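Local coordinates for manganese-binding protein (Chlamydia trachomatis, PDB 6NSI) that binds iron, and also manganese and nickel, and delivers the metal to the membrane permease of an ABC transporter for import into the cytoplasm, at residues R9-C14 with N261-F267; W110-K115 with I139-M143. One frame throughout, in Å; residues are numbered along the deposited sequence.

Interaction 1 joins the start of helix 9-19 to the loop and helix start at 261-267, two parts of the chain nearly 250 residues apart; interaction 2 packs helix 107-124 against helix 129-154, both of which lie between them in sequence. Their centres are 13 Å apart and they touch directly. Trp110 of interaction 2 reaches back to interaction 1, where its NE1 makes a probable hydrogen bond of 3.1 Å to Met10 O, and Phe267 CZ lies 3.4 Å from Ile139 CD1. The iron(III) ion, held by His36, His102, His168 and Asp260, is about 8 Å from the side chain of Met10 and about 12 Å from that of Trp110.

Interaction 1. Residues R9-C14 with N261-F267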
# COMPACT_ATOMS: atom_id res chain seq x y z
N ARG A 9 -7.93 -5.88 -2.26
CA ARG A 9 -7.64 -6.02 -3.69
C ARG A 9 -6.14 -6.02 -3.99
O ARG A 9 -5.71 -6.59 -5.00
CB ARG A 9 -8.32 -4.92 -4.49
CG ARG A 9 -9.81 -5.13 -4.64
CD ARG A 9 -10.12 -6.31 -5.56
NE ARG A 9 -9.56 -6.13 -6.89
CZ ARG A 9 -10.04 -5.28 -7.79
NH1 ARG A 9 -11.10 -4.54 -7.50
NH2 ARG A 9 -9.47 -5.16 -8.98
N MET A 10 -5.35 -5.36 -3.15
CA MET A 10 -3.90 -5.38 -3.35
C MET A 10 -3.37 -6.80 -3.24
O MET A 10 -2.47 -7.20 -3.99
CB MET A 10 -3.25 -4.45 -2.33
CG MET A 10 -3.70 -3.00 -2.49
SD MET A 10 -5.22 -2.59 -1.57
CE MET A 10 -4.55 -2.48 0.09
N ILE A 11 -3.96 -7.60 -2.35
CA ILE A 11 -3.66 -9.02 -2.29
C ILE A 11 -4.39 -9.78 -3.39
O ILE A 11 -3.78 -10.57 -4.12
CB ILE A 11 -4.01 -9.58 -0.90
CG1 ILE A 11 -3.10 -8.95 0.15
CG2 ILE A 11 -3.88 -11.09 -0.88
CD1 ILE A 11 -3.64 -9.09 1.54
N CYS A 12 -5.69 -9.53 -3.55
CA CYS A 12 -6.51 -10.39 -4.41
C CYS A 12 -6.03 -10.39 -5.86
O CYS A 12 -6.04 -11.44 -6.52
CB CYS A 12 -7.98 -9.97 -4.37
SG CYS A 12 -9.08 -11.26 -5.07
N ASP A 13 -5.62 -9.24 -6.37
CA ASP A 13 -5.24 -9.19 -7.78
C ASP A 13 -3.95 -9.93 -8.06
O ASP A 13 -3.73 -10.34 -9.20
CB ASP A 13 -5.13 -7.74 -8.24
CG ASP A 13 -6.47 -7.02 -8.20
OD1 ASP A 13 -7.50 -7.68 -7.93
OD2 ASP A 13 -6.49 -5.80 -8.43
N CYS A 14 -3.11 -10.11 -7.05
CA CYS A 14 -1.90 -10.91 -7.23
C CYS A 14 -2.22 -12.40 -7.09
O CYS A 14 -1.73 -13.21 -7.89
CB CYS A 14 -0.83 -10.49 -6.23
SG CYS A 14 -0.36 -8.69 -6.32
N ASN A 261 -6.53 1.36 -1.22
CA ASN A 261 -7.42 0.62 -2.09
C ASN A 261 -6.86 0.66 -3.51
O ASN A 261 -5.77 1.18 -3.75
CB ASN A 261 -8.86 1.16 -2.02
CG ASN A 261 -9.00 2.58 -2.59
OD1 ASN A 261 -8.03 3.33 -2.68
ND2 ASN A 261 -10.22 2.95 -2.95
N VAL A 262 -7.64 0.10 -4.42
CA VAL A 262 -7.29 -0.09 -5.85
C VAL A 262 -8.32 0.64 -6.73
O VAL A 262 -9.46 0.71 -6.33
CB VAL A 262 -7.30 -1.61 -6.10
CG1 VAL A 262 -7.82 -2.03 -7.46
CG2 VAL A 262 -5.99 -2.27 -5.74
N CYS A 263 -7.90 1.18 -7.88
CA CYS A 263 -8.86 1.80 -8.81
C CYS A 263 -9.44 0.72 -9.72
O CYS A 263 -10.49 0.22 -9.39
CB CYS A 263 -8.18 2.86 -9.66
SG CYS A 263 -9.36 3.88 -10.58
N ASP A 264 -8.71 0.27 -10.73
CA ASP A 264 -9.22 -0.84 -11.57
C ASP A 264 -8.59 -2.16 -11.13
O ASP A 264 -9.31 -3.11 -10.89
CB ASP A 264 -8.90 -0.61 -13.04
CG ASP A 264 -9.24 -1.83 -13.88
OD1 ASP A 264 -10.32 -2.39 -13.67
OD2 ASP A 264 -8.40 -2.22 -14.71
N ASN A 265 -7.27 -2.17 -11.03
CA ASN A 265 -6.48 -3.34 -10.56
C ASN A 265 -5.26 -2.81 -9.82
O ASN A 265 -4.85 -1.69 -10.08
CB ASN A 265 -6.09 -4.29 -11.69
CG ASN A 265 -5.11 -3.68 -12.65
OD1 ASN A 265 -3.92 -3.73 -12.43
ND2 ASN A 265 -5.61 -3.10 -13.72
N TYR A 266 -4.69 -3.63 -8.95
CA TYR A 266 -3.57 -3.18 -8.13
C TYR A 266 -2.42 -2.66 -8.99
O TYR A 266 -1.77 -1.67 -8.64
CB TYR A 266 -3.09 -4.30 -7.21
CG TYR A 266 -1.67 -4.11 -6.70
CD1 TYR A 266 -1.40 -3.27 -5.63
CD2 TYR A 266 -0.59 -4.77 -7.30
CE1 TYR A 266 -0.11 -3.08 -5.16
CE2 TYR A 266 0.72 -4.59 -6.84
CZ TYR A 266 0.95 -3.74 -5.76
OH TYR A 266 2.24 -3.54 -5.30
N PHE A 267 -2.17 -3.32 -10.13
CA PHE A 267 -0.98 -3.00 -10.91
C PHE A 267 -1.12 -1.65 -11.61
O PHE A 267 -0.23 -0.81 -11.54
CB PHE A 267 -0.68 -4.12 -11.91
CG PHE A 267 -0.44 -5.44 -11.25
CD1 PHE A 267 0.81 -5.74 -10.71
CD2 PHE A 267 -1.47 -6.37 -11.12
CE1 PHE A 267 1.04 -6.94 -10.07
CE2 PHE A 267 -1.24 -7.58 -10.48
CZ PHE A 267 0.02 -7.86 -9.95
O HOH W 1 -12.00 -2.68 -9.78
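Asp13 OD2 accepts the backbone N-H of Tyr266 at 2.9 Å through its anti lone pair, while Arg9 NH2 adds a weak bond to the same oxygen. The carboxylate thus meets the first turn of helix 266-280, which Asn265 precedes as N-cap residue; N-H groups there lack a carbonyl of their own helix, and that end carries partial positive charge, which suits an acid. Its other oxygen, OD1, takes Arg9 NE at 2.8 Å in a nearly straight hydrogen bond (168°), part of a salt bridge, lying in the guanidinium plane. Bends at chi2 and chi3 (-70° and -59°) curl the arginine forward along the helix to Asp13, one turn on, and NH2 then crosses to Asp264 O at 2.8 Å, tilted from both the carbonyl and guanidinium planes. Val262 CG1 lies over one guanidinium face, and NH1 has a salt bridge to Asp30.

Away from the charges the contact turns apolar. Met10, flexible and bent, sets CG 3.9 Å from Tyr266 CD1, roughly perpendicular to that side chain, with Val262 CG2 also against it. Cys14 SG sits obliquely to two rings, 3.7 Å from Phe267 CZ and 4.0 Å from Tyr266 CD2; Tyr266 OH is hydrogen-bonded to Trp104 O. Arg9 probably stabilises the carboxylate's charge, and the pair fastens helix 9-19 to the segment following the iron ligand Asp260.

Interaction 2. Residues W110-K115 with I139-M143; sequences WGAAVK and ILSEM
Helices 110-115 and 139-143 run antiparallel, their directions 174° apart and their axes 9.9 Å from each other at closest approach, with Gly111 and Leu140 nearest at CA. The contact is wholly by packing; no hydrogen bond crosses it. Met143 points its end at the backbone of Gly111: the chain is extended through chi2 (171°) and turns at chi3 (74°), which brings CE to 3.5 Å from Gly111 N and obliquely to the indole of Trp110, 3.9 Å from CD1. The methyl rests against the bare Gly111 backbone, 3.6 Å from CE to Gly111 CA, and the unbranched, pliable methionine is well suited to follow that surface.

Val114, one turn on, is the apolar centre of the facing side. Its two methyls divide the work: CG2 rests 3.7 Å from Met143 CE, while CG1 lies 3.9 Å from Leu140 CD2 and somewhat farther from Ile139 CG2. Val114 and Leu140 lie alongside, pointing opposite ways, and the branched leucine reaches with CD2 to Gly111 O as well, at 3.3 Å. At the exposed margin, bends at chi3 and chi4 carry Lys115 NZ, rather than the methylenes, to the leucine's methyls, 3.9 Å from Leu140 CD2, a charged end against CH3 groups with no polar bond.

On its inner side this helix pair rests on two others: Trp110 and Val114 touch Cys14 of helix 9-19, whereas Ile139 and Met143 pack on Phe267 of helix 266-280. Helix 80-85 meets helix 107-124 through Leu84, which touches Ala112 and Ala113, and strand 3-6 of the parallel sheet leads into helix 9-19.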
# COMPACT_ATOMS: atom_id res chain seq x y z
N TRP A 110 6.35 -5.95 -2.20
CA TRP A 110 5.14 -6.65 -2.60
C TRP A 110 5.45 -7.82 -3.53
O TRP A 110 4.71 -8.81 -3.56
CB TRP A 110 4.15 -5.68 -3.27
CG TRP A 110 2.71 -6.12 -3.11
CD1 TRP A 110 1.81 -6.34 -4.12
CD2 TRP A 110 2.01 -6.40 -1.89
NE1 TRP A 110 0.59 -6.72 -3.60
CE2 TRP A 110 0.68 -6.76 -2.23
CE3 TRP A 110 2.36 -6.36 -0.53
CZ2 TRP A 110 -0.28 -7.10 -1.28
CZ3 TRP A 110 1.39 -6.69 0.42
CH2 TRP A 110 0.10 -7.06 0.04
N GLY A 111 6.53 -7.73 -4.30
CA GLY A 111 6.99 -8.90 -5.04
C GLY A 111 7.34 -10.05 -4.12
O GLY A 111 6.95 -11.19 -4.36
N ALA A 112 8.08 -9.76 -3.04
CA ALA A 112 8.33 -10.77 -2.02
C ALA A 112 7.03 -11.29 -1.42
O ALA A 112 6.87 -12.50 -1.21
CB ALA A 112 9.24 -10.20 -0.93
N ALA A 113 6.07 -10.39 -1.15
CA ALA A 113 4.75 -10.81 -0.70
C ALA A 113 4.11 -11.77 -1.69
O ALA A 113 3.56 -12.81 -1.31
CB ALA A 113 3.86 -9.58 -0.49
N VAL A 114 4.18 -11.44 -2.98
CA VAL A 114 3.61 -12.33 -3.98
C VAL A 114 4.34 -13.67 -4.00
O VAL A 114 3.71 -14.72 -4.22
CB VAL A 114 3.62 -11.63 -5.35
CG1 VAL A 114 3.29 -12.61 -6.46
CG2 VAL A 114 2.62 -10.47 -5.34
N LYS A 115 5.63 -13.66 -3.68
CA LYS A 115 6.40 -14.92 -3.61
C LYS A 115 5.78 -15.80 -2.53
O LYS A 115 5.67 -16.99 -2.75
CB LYS A 115 7.88 -14.67 -3.33
CG LYS A 115 8.82 -15.59 -4.10
CD LYS A 115 10.27 -15.25 -3.93
CE LYS A 115 10.53 -13.78 -4.19
NZ LYS A 115 10.37 -13.43 -5.62
N ILE A 139 4.12 -13.10 -13.27
CA ILE A 139 3.77 -11.85 -12.59
C ILE A 139 4.96 -11.31 -11.82
O ILE A 139 5.20 -10.09 -11.78
CB ILE A 139 2.52 -12.04 -11.69
CG1 ILE A 139 2.10 -10.68 -11.11
CG2 ILE A 139 2.76 -13.06 -10.59
CD1 ILE A 139 2.01 -9.58 -12.17
N LEU A 140 5.76 -12.20 -11.22
CA LEU A 140 6.93 -11.76 -10.46
C LEU A 140 7.94 -11.02 -11.34
O LEU A 140 8.53 -10.03 -10.91
CB LEU A 140 7.60 -12.95 -9.78
CG LEU A 140 6.91 -13.46 -8.51
CD1 LEU A 140 7.50 -14.83 -8.11
CD2 LEU A 140 7.06 -12.44 -7.40
N SER A 141 8.16 -11.50 -12.57
CA SER A 141 9.09 -10.79 -13.45
C SER A 141 8.47 -9.51 -14.00
O SER A 141 9.19 -8.54 -14.29
CB SER A 141 9.53 -11.70 -14.59
OG SER A 141 8.44 -11.96 -15.44
N GLU A 142 7.15 -9.49 -14.15
CA GLU A 142 6.48 -8.25 -14.53
C GLU A 142 6.59 -7.21 -13.42
O GLU A 142 6.80 -6.02 -13.69
CB GLU A 142 5.03 -8.53 -14.89
CG GLU A 142 4.83 -9.14 -16.27
CD GLU A 142 3.39 -9.56 -16.53
OE1 GLU A 142 3.18 -10.65 -17.11
OE2 GLU A 142 2.47 -8.82 -16.16
N MET A 143 6.50 -7.65 -12.15
CA MET A 143 6.61 -6.74 -11.02
C MET A 143 8.03 -6.23 -10.84
O MET A 143 8.23 -5.07 -10.43
CB MET A 143 6.12 -7.42 -9.73
CG MET A 143 4.64 -7.73 -9.70
SD MET A 143 4.14 -8.76 -8.29
CE MET A 143 4.24 -7.56 -6.95